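Side-chain contacts in CyaB (PDB 3R5G), which probably makes cyclic AMP from ATP, through the class III adenylyl cyclase catalytic domain that forms this chain: residues A[44-47]-A[48-52]; A[55-59]-A[60-64]; A[70-73]-A[74-78]; A[84-87]-A[88-91]. All blocks are in the same frame, centred on the assembly; numbering follows the deposited sequence.

Overall arrangement
The four contacts follow one another along the chain without overlap, all within the cyclase catalytic domain. Contact 1 lies in the C-terminal part of helix 29-50. Contact 2 is the hairpin of strands 53-58 and 61-66, part of the main mixed sheet. Contacts 3 and 4 share helix 74-100: contact 3 forms its start, and contact 4 lies further along it, with centres about 19 Å apart. Contact 1 touches both contact 2 and contact 4, with centres about 13 and 11 Å away, so it sits between the hairpin and helix 74-100. Contacts 2 and 4 also touch, through Val-64 and Met-84. Contact 3 touches none of the others. Contacts 1 and 2 also touch the second subunit.

Contact 1 (A[44-47]-A[48-52]); sequences SKIA and LKYGG
Ile-46 and Tyr-50 lie one turn apart on the helix, and their side chains run side by side in the same direction. The apolar contact is made by the CG2 branch of Ile-46, which sits 3.7 Å from CD2 of Tyr-50. This branch is anti to its own backbone N, while the Tyr-50 ring sits beside its backbone N (chi1 -82°). Ile-46 O lies at the edge of the ring, near its plane, 3.3 Å from Tyr-50 CD2.

The backbone bonds are helical. Leu-48 N, Lys-49 N and Tyr-50 N donate to Ser-44 O, Lys-45 O and Ile-46 O. The chain then leaves the helix through a Schellman motif. Gly-52 N bonds to Ala-47 O at 2.9 Å, and Gly-51 N bonds to Leu-48 O at 2.9 Å. Gly-51 has a positive phi, a backbone shape that a residue without a side chain takes easily. Tyr-50 N also makes a weak bond to Ala-47 O.

The tyrosine hydroxyl is held by Leu-197 O. This is the C-terminal part of helix 29-50. Ser-44 and Ala-47 pack on Ile-54 of strand 53-58, and Ser-44 touches Ala-126 of the second subunit. Ile-46 and Tyr-50 face helix 74-100: Ile-46 meets His-91, and Tyr-50 meets Ser-83, Met-84 and Ala-87.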
ATOM      1  N   SER A  44      -1.563  12.234  12.322  1.00 15.10           N
ATOM      2  CA  SER A  44      -2.973  12.365  12.333  1.00 15.98           C
ATOM      3  C   SER A  44      -3.459  13.749  12.832  1.00 14.98           C
ATOM      4  O   SER A  44      -4.357  14.338  12.228  1.00 17.05           O
ATOM      5  CB  SER A  44      -3.535  11.220  13.197  1.00 16.56           C
ATOM      6  OG  SER A  44      -4.904  11.461  13.339  1.00 28.23           O
ATOM      7  N   LYS A  45      -2.861  14.252  13.904  1.00 15.37           N
ATOM      8  CA  LYS A  45      -3.219  15.537  14.378  1.00 15.14           C
ATOM      9  C   LYS A  45      -2.947  16.659  13.351  1.00 14.81           C
ATOM     10  O   LYS A  45      -3.746  17.529  13.186  1.00 15.23           O
ATOM     11  CB  LYS A  45      -2.397  15.859  15.624  1.00 15.20           C
ATOM     12  CG  LYS A  45      -2.795  14.952  16.834  1.00 20.53           C
ATOM     13  CD  LYS A  45      -2.165  15.486  18.056  1.00 22.57           C
ATOM     14  CE  LYS A  45      -2.805  14.750  19.236  1.00 29.43           C
ATOM     15  NZ  LYS A  45      -1.887  14.391  20.356  1.00 35.70           N
ATOM     16  N   ILE A  46      -1.787  16.569  12.665  1.00 13.26           N
ATOM     17  CA  ILE A  46      -1.545  17.555  11.614  1.00 14.02           C
ATOM     18  C   ILE A  46      -2.513  17.479  10.414  1.00 13.06           C
ATOM     19  O   ILE A  46      -3.020  18.494   9.977  1.00 12.73           O
ATOM     20  CB  ILE A  46      -0.068  17.453  11.120  1.00 11.95           C
ATOM     21  CG1 ILE A  46       0.889  17.640  12.287  1.00 14.20           C
ATOM     22  CG2 ILE A  46       0.184  18.499   9.987  1.00 12.31           C
ATOM     23  CD1 ILE A  46       2.356  17.430  12.044  1.00 13.18           C
ATOM     24  N   ALA A  47      -2.852  16.260   9.973  1.00 13.76           N
ATOM     25  CA  ALA A  47      -3.822  16.131   8.913  1.00 13.97           C
ATOM     26  C   ALA A  47      -5.175  16.682   9.346  1.00 15.05           C
ATOM     27  O   ALA A  47      -5.793  17.378   8.559  1.00 15.64           O
ATOM     28  CB  ALA A  47      -3.980  14.650   8.506  1.00 14.84           C
ATOM     29  N   LEU A  48      -5.599  16.424  10.616  1.00 14.83           N
ATOM     30  CA  LEU A  48      -6.905  17.016  11.062  1.00 16.05           C
ATOM     31  C   LEU A  48      -6.865  18.566  11.017  1.00 13.24           C
ATOM     32  O   LEU A  48      -7.784  19.195  10.483  1.00 16.48           O
ATOM     33  CB  LEU A  48      -7.294  16.530  12.490  1.00 14.51           C
ATOM     34  CG  LEU A  48      -8.551  17.215  13.192  1.00 19.89           C
ATOM     35  CD1 LEU A  48      -9.986  16.879  12.583  1.00 27.50           C
ATOM     36  CD2 LEU A  48      -8.541  16.939  14.747  1.00 20.15           C
ATOM     37  N   LYS A  49      -5.752  19.140  11.500  1.00 12.84           N
ATOM     38  CA  LYS A  49      -5.595  20.586  11.555  1.00 14.30           C
ATOM     39  C   LYS A  49      -5.756  21.247  10.145  1.00 13.05           C
ATOM     40  O   LYS A  49      -6.347  22.299   9.938  1.00 13.25           O
ATOM     41  CB  LYS A  49      -4.224  20.931  12.113  1.00 17.92           C
ATOM     42  CG  LYS A  49      -3.907  22.350  11.907  1.00 20.19           C
ATOM     43  CD  LYS A  49      -2.428  22.592  12.233  1.00 32.99           C
ATOM     44  CE  LYS A  49      -2.249  23.251  13.598  1.00 38.71           C
ATOM     45  NZ  LYS A  49      -0.988  22.783  14.229  1.00 39.09           N
ATOM     46  N   TYR A  50      -5.192  20.565   9.129  1.00 11.57           N
ATOM     47  CA  TYR A  50      -5.260  21.053   7.827  1.00 11.49           C
ATOM     48  C   TYR A  50      -6.497  20.688   7.011  1.00  9.98           C
ATOM     49  O   TYR A  50      -6.647  21.146   5.870  1.00 13.22           O
ATOM     50  CB  TYR A  50      -3.985  20.559   7.040  1.00  9.74           C
ATOM     51  CG  TYR A  50      -2.784  21.475   7.351  1.00  9.17           C
ATOM     52  CD1 TYR A  50      -2.558  22.692   6.614  1.00  9.42           C
ATOM     53  CD2 TYR A  50      -1.919  21.147   8.447  1.00 10.93           C
ATOM     54  CE1 TYR A  50      -1.490  23.523   7.008  1.00  8.43           C
ATOM     55  CE2 TYR A  50      -0.885  22.013   8.820  1.00  8.14           C
ATOM     56  CZ  TYR A  50      -0.671  23.158   8.038  1.00 10.10           C
ATOM     57  OH  TYR A  50       0.338  24.000   8.454  1.00 11.38           O
ATOM     58  N   GLY A  51      -7.360  19.950   7.691  1.00 11.29           N
ATOM     59  CA  GLY A  51      -8.677  19.705   7.034  1.00 12.69           C
ATOM     60  C   GLY A  51      -8.609  18.445   6.146  1.00 11.41           C
ATOM     61  O   GLY A  51      -9.497  18.274   5.341  1.00 16.07           O
ATOM     62  N   GLY A  52      -7.642  17.532   6.309  1.00 10.83           N
ATOM     63  CA  GLY A  52      -7.563  16.387   5.397  1.00  9.87           C
ATOM     64  C   GLY A  52      -8.426  15.238   5.874  1.00 11.98           C
ATOM     65  O   GLY A  52      -8.832  15.189   7.053  1.00 15.97           O
TER

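Contact 2 (A[55-59]-A[60-64]); sequences DKFVG and DCVMV
Met-63 reaches across to Asp-55 and runs alongside it. Its CB is 3.7 Å from Lys-56 O, the carbonyl that accepts the bond from Met-63 N. The chain is extended from there, with CG anti to the backbone N (chi1 -178°). CG passes Asp-55 CB at 3.9 Å. SD lies 3.7 Å from Asp-55 CG, and it also borders CG of Lys-56, which comes across it at a slant. The methyl CE ends 3.4 Å from Asp-55 OD2. That oxygen is hydrogen-bonded to Thr-133 OG1. The other, OD1, takes the salt bridge from Lys-56 NZ at 2.7 Å, with the nitrogen 38° above the carboxylate plane, so each oxygen has its own partner. The Lys-56 chain bends near its end to bring NZ there.

These residues belong to an antiparallel beta hairpin. Its type II' turn runs from Val-58 to Cys-61, with Gly-59 at positive phi. Cys-61 N donates to Val-58 O from 49° above the carbonyl plane, and Val-58 N returns a bond to Cys-61 O. Class III cyclase domains work as dimers with the active sites at the interface. In this assembly Lys-56 packs on Phe-57 of the second subunit.

Phe-57 and Val-62 form a non-hydrogen-bonded pair. Their side chains point the same way, with Phe-57 CD2 3.9 Å from Val-62 CG2. Both reach Leu-40 of helix 29-50. At the turn, Asp-60 OD2 accepts a bond from Ile-17 N of strand 6-18.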
ATOM      1  N   ASP A  55      -7.105   8.527   5.303  1.00 18.06           N
ATOM      2  CA  ASP A  55      -7.691   7.349   4.683  1.00 20.74           C
ATOM      3  C   ASP A  55      -7.303   6.144   5.441  1.00 22.97           C
ATOM      4  O   ASP A  55      -8.163   5.375   5.917  1.00 24.82           O
ATOM      5  CB  ASP A  55      -7.278   7.172   3.236  1.00 20.73           C
ATOM      6  CG  ASP A  55      -7.966   5.968   2.606  1.00 23.28           C
ATOM      7  OD1 ASP A  55      -7.896   4.845   3.183  1.00 23.71           O
ATOM      8  OD2 ASP A  55      -8.528   6.156   1.522  1.00 27.44           O
ATOM      9  N   LYS A  56      -6.022   5.931   5.574  1.00 21.23           N
ATOM     10  CA  LYS A  56      -5.528   4.740   6.247  1.00 22.34           C
ATOM     11  C   LYS A  56      -4.049   4.919   6.454  1.00 21.44           C
ATOM     12  O   LYS A  56      -3.366   5.868   5.865  1.00 18.50           O
ATOM     13  CB  LYS A  56      -5.755   3.456   5.433  1.00 22.40           C
ATOM     14  CG  LYS A  56      -4.947   3.473   4.114  1.00 23.04           C
ATOM     15  CD  LYS A  56      -5.066   2.200   3.296  1.00 27.62           C
ATOM     16  CE  LYS A  56      -6.517   1.768   3.127  1.00 30.11           C
ATOM     17  NZ  LYS A  56      -7.112   2.503   2.004  1.00 32.53           N
ATOM     18  N   PHE A  57      -3.574   4.082   7.350  1.00 19.37           N
ATOM     19  CA  PHE A  57      -2.189   3.867   7.532  1.00 19.10           C
ATOM     20  C   PHE A  57      -1.869   2.438   7.099  1.00 22.00           C
ATOM     21  O   PHE A  57      -2.656   1.448   7.335  1.00 22.95           O
ATOM     22  CB  PHE A  57      -1.736   4.052   8.984  1.00 19.21           C
ATOM     23  CG  PHE A  57      -2.217   5.308   9.628  1.00 21.05           C
ATOM     24  CD1 PHE A  57      -2.878   5.239  10.840  1.00 21.95           C
ATOM     25  CD2 PHE A  57      -2.052   6.553   9.040  1.00 21.73           C
ATOM     26  CE1 PHE A  57      -3.338   6.429  11.448  1.00 23.24           C
ATOM     27  CE2 PHE A  57      -2.455   7.717   9.626  1.00 21.38           C
ATOM     28  CZ  PHE A  57      -3.118   7.665  10.887  1.00 21.74           C
ATOM     29  N   VAL A  58      -0.729   2.294   6.445  1.00 20.21           N
ATOM     30  CA  VAL A  58      -0.201   0.979   6.094  1.00 20.10           C
ATOM     31  C   VAL A  58       1.200   0.920   6.663  1.00 18.68           C
ATOM     32  O   VAL A  58       2.146   1.433   6.050  1.00 19.09           O
ATOM     33  CB  VAL A  58      -0.215   0.724   4.604  1.00 20.55           C
ATOM     34  CG1 VAL A  58       0.281  -0.701   4.320  1.00 25.47           C
ATOM     35  CG2 VAL A  58      -1.659   0.906   4.052  1.00 23.01           C
ATOM     36  N   GLY A  59       1.381   0.320   7.825  1.00 18.80           N
ATOM     37  CA  GLY A  59       2.613   0.497   8.586  1.00 18.67           C
ATOM     38  C   GLY A  59       2.934   2.008   8.832  1.00 18.04           C
ATOM     39  O   GLY A  59       2.145   2.768   9.440  1.00 20.32           O
ATOM     40  N   ASP A  60       4.083   2.483   8.323  1.00 17.36           N
ATOM     41  CA  ASP A  60       4.447   3.905   8.477  1.00 15.28           C
ATOM     42  C   ASP A  60       3.944   4.733   7.313  1.00 17.26           C
ATOM     43  O   ASP A  60       4.093   5.953   7.368  1.00 17.85           O
ATOM     44  CB  ASP A  60       5.975   4.061   8.511  1.00 17.54           C
ATOM     45  CG  ASP A  60       6.660   3.416   7.282  1.00 20.56           C
ATOM     46  OD1 ASP A  60       6.367   2.270   6.940  1.00 20.94           O
ATOM     47  OD2 ASP A  60       7.470   4.058   6.577  1.00 22.77           O
ATOM     48  N   CYS A  61       3.355   4.079   6.308  1.00 15.67           N
ATOM     49  CA  CYS A  61       2.777   4.842   5.212  1.00 14.98           C
ATOM     50  C   CYS A  61       1.446   5.527   5.551  1.00 15.28           C
ATOM     51  O   CYS A  61       0.572   4.871   6.138  1.00 15.22           O
ATOM     52  CB  CYS A  61       2.535   3.906   4.056  1.00 15.36           C
ATOM     53  SG  CYS A  61       1.865   4.779   2.553  1.00 22.52           S
ATOM     54  N   VAL A  62       1.318   6.829   5.308  1.00 11.06           N
ATOM     55  CA  VAL A  62       0.117   7.583   5.594  1.00 13.29           C
ATOM     56  C   VAL A  62      -0.531   8.065   4.297  1.00 12.49           C
ATOM     57  O   VAL A  62       0.139   8.552   3.391  1.00 13.65           O
ATOM     58  CB  VAL A  62       0.487   8.830   6.354  1.00 12.86           C
ATOM     59  CG1 VAL A  62      -0.608   9.849   6.509  1.00 16.11           C
ATOM     60  CG2 VAL A  62       1.057   8.499   7.755  1.00 15.00           C
ATOM     61  N   MET A  63      -1.838   7.918   4.100  1.00 11.52           N
ATOM     62  CA  MET A  63      -2.573   8.345   2.941  1.00 11.51           C
ATOM     63  C   MET A  63      -3.647   9.323   3.419  1.00 11.73           C
ATOM     64  O   MET A  63      -4.394   8.975   4.363  1.00 12.96           O
ATOM     65  CB  MET A  63      -3.219   7.103   2.370  1.00 16.72           C
ATOM     66  CG  MET A  63      -3.964   7.343   1.185  1.00 20.65           C
ATOM     67  SD  MET A  63      -4.839   5.784   0.640  1.00 25.65           S
ATOM     68  CE  MET A  63      -5.858   6.557  -0.587  1.00 29.08           C
ATOM     69  N   VAL A  64      -3.695  10.511   2.860  1.00 10.41           N
ATOM     70  CA  VAL A  64      -4.650  11.576   3.218  1.00 11.39           C
ATOM     71  C   VAL A  64      -5.193  12.127   1.942  1.00 11.05           C
ATOM     72  O   VAL A  64      -4.433  12.206   0.936  1.00 12.36           O
ATOM     73  CB  VAL A  64      -3.975  12.674   4.039  1.00 10.07           C
ATOM     74  CG1 VAL A  64      -4.973  13.829   4.398  1.00 11.24           C
ATOM     75  CG2 VAL A  64      -3.228  12.056   5.267  1.00 11.39           C
TER

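Contact 3 (A[70-73]-A[74-78]); sequences STQG and AKKDA
An ST turn leads into the N-terminus of helix 74-100, and Asp-77 in the first turn of the helix ties the two together. Gly-73 is the N-cap residue. In the ST turn, Thr-71 OG1 accepts a bond from Gly-73 N at 2.9 Å. The same hydroxyl donates to Asp-77 OD2 at 2.6 Å, so it is held by two bonds and its rotation is fixed.

The second carboxylate oxygen takes a backbone donor: Gln-72 N bonds to Asp-77 OD1 at 2.8 Å. Both oxygens are met on their syn sides, 19° and 21° out of the carboxylate plane. The two bonds therefore hold the carboxylate against twisting. Asp-77 CG stands beside its backbone N (chi1 -68°), which carries the group back toward the loop. The aspartate is buried, and each of its oxygens takes one donor from the loop. Its place near the helix start probably also suits its negative charge. Its own N closes the first turn by bonding to Gly-73 O at 2.9 Å.

Nearby, Lys-75 NZ forms a salt bridge to Asp-166, while Ala-74 and Ala-78 pack on strand 6-18.

On the outer side, Gln-72 and Lys-76 cross at about a right angle. Gln-72 CB meets Lys-76 CB at 3.5 Å. Gln-72 OE1 lies beside Lys-76 CD. One water bridges the loop and the helix: it donates to Gln-72 O at 2.9 Å and accepts from Lys-76 N at 3.0 Å.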
ATOM      1  N   SER A  70     -15.805  16.963   2.154  1.00 17.48           N
ATOM      2  CA  SER A  70     -16.066  18.349   1.896  1.00 17.12           C
ATOM      3  C   SER A  70     -14.919  18.871   1.030  1.00 18.78           C
ATOM      4  O   SER A  70     -13.889  18.222   0.919  1.00 16.14           O
ATOM      5  CB  SER A  70     -16.160  19.170   3.186  1.00 18.07           C
ATOM      6  OG  SER A  70     -14.884  19.155   3.850  1.00 22.15           O
ATOM      7  N   THR A  71     -15.095  20.069   0.532  1.00 18.22           N
ATOM      8  CA  THR A  71     -14.109  20.733  -0.312  1.00 18.35           C
ATOM      9  C   THR A  71     -14.094  22.216  -0.086  1.00 18.83           C
ATOM     10  O   THR A  71     -15.139  22.876   0.112  1.00 21.81           O
ATOM     11  CB  THR A  71     -14.348  20.398  -1.810  1.00 18.89           C
ATOM     12  OG1 THR A  71     -13.410  21.087  -2.641  1.00 17.65           O
ATOM     13  CG2 THR A  71     -15.794  20.828  -2.272  1.00 20.09           C
ATOM     14  N   GLN A  72     -12.893  22.795  -0.117  1.00 17.50           N
ATOM     15  CA  GLN A  72     -12.666  24.248  -0.257  1.00 19.18           C
ATOM     16  C   GLN A  72     -12.525  24.769  -1.713  1.00 16.85           C
ATOM     17  O   GLN A  72     -12.124  25.921  -1.866  1.00 19.63           O
ATOM     18  CB  GLN A  72     -11.445  24.604   0.582  1.00 20.99           C
ATOM     19  CG  GLN A  72     -11.580  24.077   2.082  1.00 22.88           C
ATOM     20  CD  GLN A  72     -10.508  24.682   3.046  1.00 27.81           C
ATOM     21  OE1 GLN A  72      -9.892  25.671   2.740  1.00 28.71           O
ATOM     22  NE2 GLN A  72     -10.431  24.154   4.266  1.00 38.43           N
ATOM     23  N   GLY A  73     -12.753  23.905  -2.717  1.00 15.07           N
ATOM     24  CA  GLY A  73     -12.430  24.166  -4.131  1.00 15.42           C
ATOM     25  C   GLY A  73     -11.024  23.669  -4.399  1.00 15.22           C
ATOM     26  O   GLY A  73     -10.285  23.415  -3.446  1.00 15.98           O
ATOM     27  N   ALA A  74     -10.745  23.434  -5.658  1.00 16.07           N
ATOM     28  CA  ALA A  74      -9.577  22.612  -6.051  1.00 15.94           C
ATOM     29  C   ALA A  74      -8.317  23.322  -5.573  1.00 15.75           C
ATOM     30  O   ALA A  74      -7.405  22.651  -5.053  1.00 12.74           O
ATOM     31  CB  ALA A  74      -9.522  22.492  -7.549  1.00 17.27           C
ATOM     32  N   LYS A  75      -8.243  24.643  -5.697  1.00 14.61           N
ATOM     33  CA  LYS A  75      -6.986  25.347  -5.333  1.00 13.69           C
ATOM     34  C   LYS A  75      -6.740  25.287  -3.840  1.00 13.98           C
ATOM     35  O   LYS A  75      -5.640  24.923  -3.403  1.00 13.22           O
ATOM     36  CB  LYS A  75      -7.099  26.782  -5.782  1.00 14.10           C
ATOM     37  CG  LYS A  75      -6.061  27.646  -5.325  1.00 20.59           C
ATOM     38  CD  LYS A  75      -5.892  28.924  -6.215  1.00 26.45           C
ATOM     39  CE  LYS A  75      -4.686  29.672  -5.703  1.00 30.58           C
ATOM     40  NZ  LYS A  75      -4.694  31.149  -5.997  1.00 34.97           N
ATOM     41  N   LYS A  76      -7.708  25.651  -3.010  1.00 12.55           N
ATOM     42  CA  LYS A  76      -7.489  25.560  -1.567  1.00 13.54           C
ATOM     43  C   LYS A  76      -7.311  24.147  -1.062  1.00 12.69           C
ATOM     44  O   LYS A  76      -6.541  23.938  -0.140  1.00 13.26           O
ATOM     45  CB  LYS A  76      -8.634  26.246  -0.730  1.00 14.93           C
ATOM     46  CG  LYS A  76      -8.556  27.738  -0.842  1.00 19.20           C
ATOM     47  CD  LYS A  76      -9.726  28.331   0.090  1.00 25.47           C
ATOM     48  CE  LYS A  76     -10.016  29.773  -0.190  1.00 33.83           C
ATOM     49  NZ  LYS A  76      -8.810  30.664  -0.236  1.00 35.38           N
ATOM     50  N   ASP A  77      -7.909  23.170  -1.718  1.00 12.55           N
ATOM     51  CA  ASP A  77      -7.707  21.783  -1.297  1.00 13.07           C
ATOM     52  C   ASP A  77      -6.221  21.394  -1.542  1.00 11.20           C
ATOM     53  O   ASP A  77      -5.614  20.736  -0.715  1.00 11.44           O
ATOM     54  CB  ASP A  77      -8.645  20.770  -2.029  1.00 12.28           C
ATOM     55  CG  ASP A  77     -10.120  20.904  -1.677  1.00 15.56           C
ATOM     56  OD1 ASP A  77     -10.470  21.480  -0.644  1.00 14.70           O
ATOM     57  OD2 ASP A  77     -10.922  20.395  -2.445  1.00 17.29           O
ATOM     58  N   ALA A  78      -5.730  21.791  -2.686  1.00 10.75           N
ATOM     59  CA  ALA A  78      -4.305  21.497  -3.022  1.00 10.40           C
ATOM     60  C   ALA A  78      -3.363  22.282  -2.137  1.00 10.21           C
ATOM     61  O   ALA A  78      -2.363  21.685  -1.652  1.00  9.61           O
ATOM     62  CB  ALA A  78      -4.048  21.839  -4.492  1.00 10.79           C
TER
HETATM   63  O   HOH W   1     -10.264  26.878  -3.879  1.00 15.62           O

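Contact 4 (A[84-87]-A[88-91]); sequences MGIA and MRKH
Met-84 and Met-88 lie one turn apart on helix 74-100, which packs against the sheet of the cyclase domain. Their side chains cross obliquely. Met-88 is extended beyond CG, and its methyl CE touches Met-84 SD at 3.7 Å. Met-88 CE also passes Met-84 CG at 3.9 Å. Met-84 bends at its last torsion (chi3 70°), and its methyl CE still lies 4.1 Å from Met-88 CE. Met-88 CG sits beside its backbone N (chi1 -68°), placing it 3.3 Å from Met-84 O. Both residues are buried, and their side chains touch Phe-13 of strand 6-18. Met-84 also meets Val-64 and Phe-66, and Met-88 meets Met-43 of helix 29-50.

Ile-86 and Lys-90 run side by side on another flank of the helix. Ile-86 CG2 rests against Lys-90 CE at 3.8 Å. The end of the His-91 side chain leads away from residues 84-87, and its NE2 is hydrogen-bonded to Glu-42 OE1.

The Arg-89 guanidinium forms a salt bridge with Asp-192 and bonds to Val-190 O and Gly-152 O. Ile-86 O accepts twice: from Lys-90 N, and from a water at 2.8 Å. That water lies at the guanidinium edge, in its plane, and accepts from Arg-89 NE at 2.9 Å.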
ATOM      1  N   MET A  84       0.021  20.976   4.553  1.00  8.74           N
ATOM      2  CA  MET A  84       0.089  19.915   5.533  1.00  9.10           C
ATOM      3  C   MET A  84       1.419  19.170   5.418  1.00  9.56           C
ATOM      4  O   MET A  84       2.112  18.910   6.428  1.00  9.40           O
ATOM      5  CB  MET A  84      -1.123  19.042   5.284  1.00  7.80           C
ATOM      6  CG  MET A  84      -1.121  17.835   6.188  1.00 11.57           C
ATOM      7  SD  MET A  84      -2.198  16.484   5.724  1.00 10.56           S
ATOM      8  CE  MET A  84      -1.229  15.962   4.253  1.00 10.16           C
ATOM      9  N   GLY A  85       1.813  18.875   4.181  1.00  8.14           N
ATOM     10  CA  GLY A  85       3.104  18.176   4.030  1.00  8.63           C
ATOM     11  C   GLY A  85       4.290  18.996   4.511  1.00  6.63           C
ATOM     12  O   GLY A  85       5.166  18.420   5.171  1.00  8.67           O
ATOM     13  N   ILE A  86       4.285  20.310   4.229  1.00  7.40           N
ATOM     14  CA  ILE A  86       5.335  21.201   4.720  1.00  7.78           C
ATOM     15  C   ILE A  86       5.415  21.127   6.257  1.00  8.92           C
ATOM     16  O   ILE A  86       6.493  21.004   6.868  1.00  9.23           O
ATOM     17  CB  ILE A  86       5.168  22.590   4.244  1.00  8.38           C
ATOM     18  CG1 ILE A  86       5.491  22.667   2.717  1.00  9.40           C
ATOM     19  CG2 ILE A  86       6.014  23.605   5.083  1.00 10.25           C
ATOM     20  CD1 ILE A  86       4.965  23.954   2.049  1.00  9.85           C
ATOM     21  N   ALA A  87       4.196  21.189   6.856  1.00  9.59           N
ATOM     22  CA  ALA A  87       4.128  21.124   8.267  1.00 10.48           C
ATOM     23  C   ALA A  87       4.581  19.825   8.864  1.00  9.97           C
ATOM     24  O   ALA A  87       5.200  19.786   9.960  1.00 11.22           O
ATOM     25  CB  ALA A  87       2.649  21.445   8.682  1.00  9.37           C
ATOM     26  N   MET A  88       4.271  18.674   8.246  1.00  9.60           N
ATOM     27  CA  MET A  88       4.718  17.389   8.699  1.00  9.86           C
ATOM     28  C   MET A  88       6.224  17.297   8.607  1.00 10.25           C
ATOM     29  O   MET A  88       6.834  16.723   9.514  1.00 11.99           O
ATOM     30  CB  MET A  88       4.062  16.280   7.868  1.00 10.03           C
ATOM     31  CG  MET A  88       2.544  16.161   8.117  1.00 11.34           C
ATOM     32  SD  MET A  88       1.852  14.961   6.969  1.00 11.39           S
ATOM     33  CE  MET A  88       0.291  14.616   7.805  1.00 13.69           C
ATOM     34  N   ARG A  89       6.795  17.798   7.516  1.00 10.15           N
ATOM     35  CA  ARG A  89       8.272  17.725   7.375  1.00 10.89           C
ATOM     36  C   ARG A  89       8.916  18.566   8.481  1.00 12.64           C
ATOM     37  O   ARG A  89       9.989  18.114   9.034  1.00 13.50           O
ATOM     38  CB  ARG A  89       8.607  18.222   5.973  1.00  9.94           C
ATOM     39  CG  ARG A  89      10.106  18.240   5.725  1.00 12.78           C
ATOM     40  CD  ARG A  89      10.485  18.358   4.260  1.00 13.29           C
ATOM     41  NE  ARG A  89      10.028  19.659   3.776  1.00 10.06           N
ATOM     42  CZ  ARG A  89      10.076  20.020   2.462  1.00 11.18           C
ATOM     43  NH1 ARG A  89      10.599  19.115   1.586  1.00 11.89           N
ATOM     44  NH2 ARG A  89       9.671  21.195   2.038  1.00 11.33           N
ATOM     45  N   LYS A  90       8.324  19.732   8.833  1.00 11.14           N
ATOM     46  CA  LYS A  90       8.891  20.513   9.947  1.00 11.92           C
ATOM     47  C   LYS A  90       8.731  19.759  11.236  1.00 11.89           C
ATOM     48  O   LYS A  90       9.648  19.757  12.071  1.00 14.12           O
ATOM     49  CB  LYS A  90       8.234  21.874  10.075  1.00 14.05           C
ATOM     50  CG  LYS A  90       8.495  22.856   9.000  1.00 14.96           C
ATOM     51  CD  LYS A  90       7.709  24.107   9.182  1.00 17.42           C
ATOM     52  CE  LYS A  90       7.967  25.055   8.003  1.00 14.88           C
ATOM     53  NZ  LYS A  90       7.092  26.222   7.982  1.00 16.81           N
ATOM     54  N   HIS A  91       7.618  19.089  11.451  1.00 12.02           N
ATOM     55  CA  HIS A  91       7.418  18.435  12.738  1.00 14.02           C
ATOM     56  C   HIS A  91       8.310  17.221  12.870  1.00 15.80           C
ATOM     57  O   HIS A  91       8.716  16.800  13.962  1.00 17.14           O
ATOM     58  CB  HIS A  91       5.953  18.045  12.883  1.00 14.46           C
ATOM     59  CG  HIS A  91       5.600  17.702  14.279  1.00 16.21           C
ATOM     60  ND1 HIS A  91       5.629  18.632  15.292  1.00 21.58           N
ATOM     61  CD2 HIS A  91       5.122  16.549  14.801  1.00 19.79           C
ATOM     62  CE1 HIS A  91       5.242  18.036  16.413  1.00 19.97           C
ATOM     63  NE2 HIS A  91       4.911  16.778  16.137  1.00 20.95           N
TER
HETATM   64  O   HOH W   2       9.006  21.588   5.711  1.00 14.32           O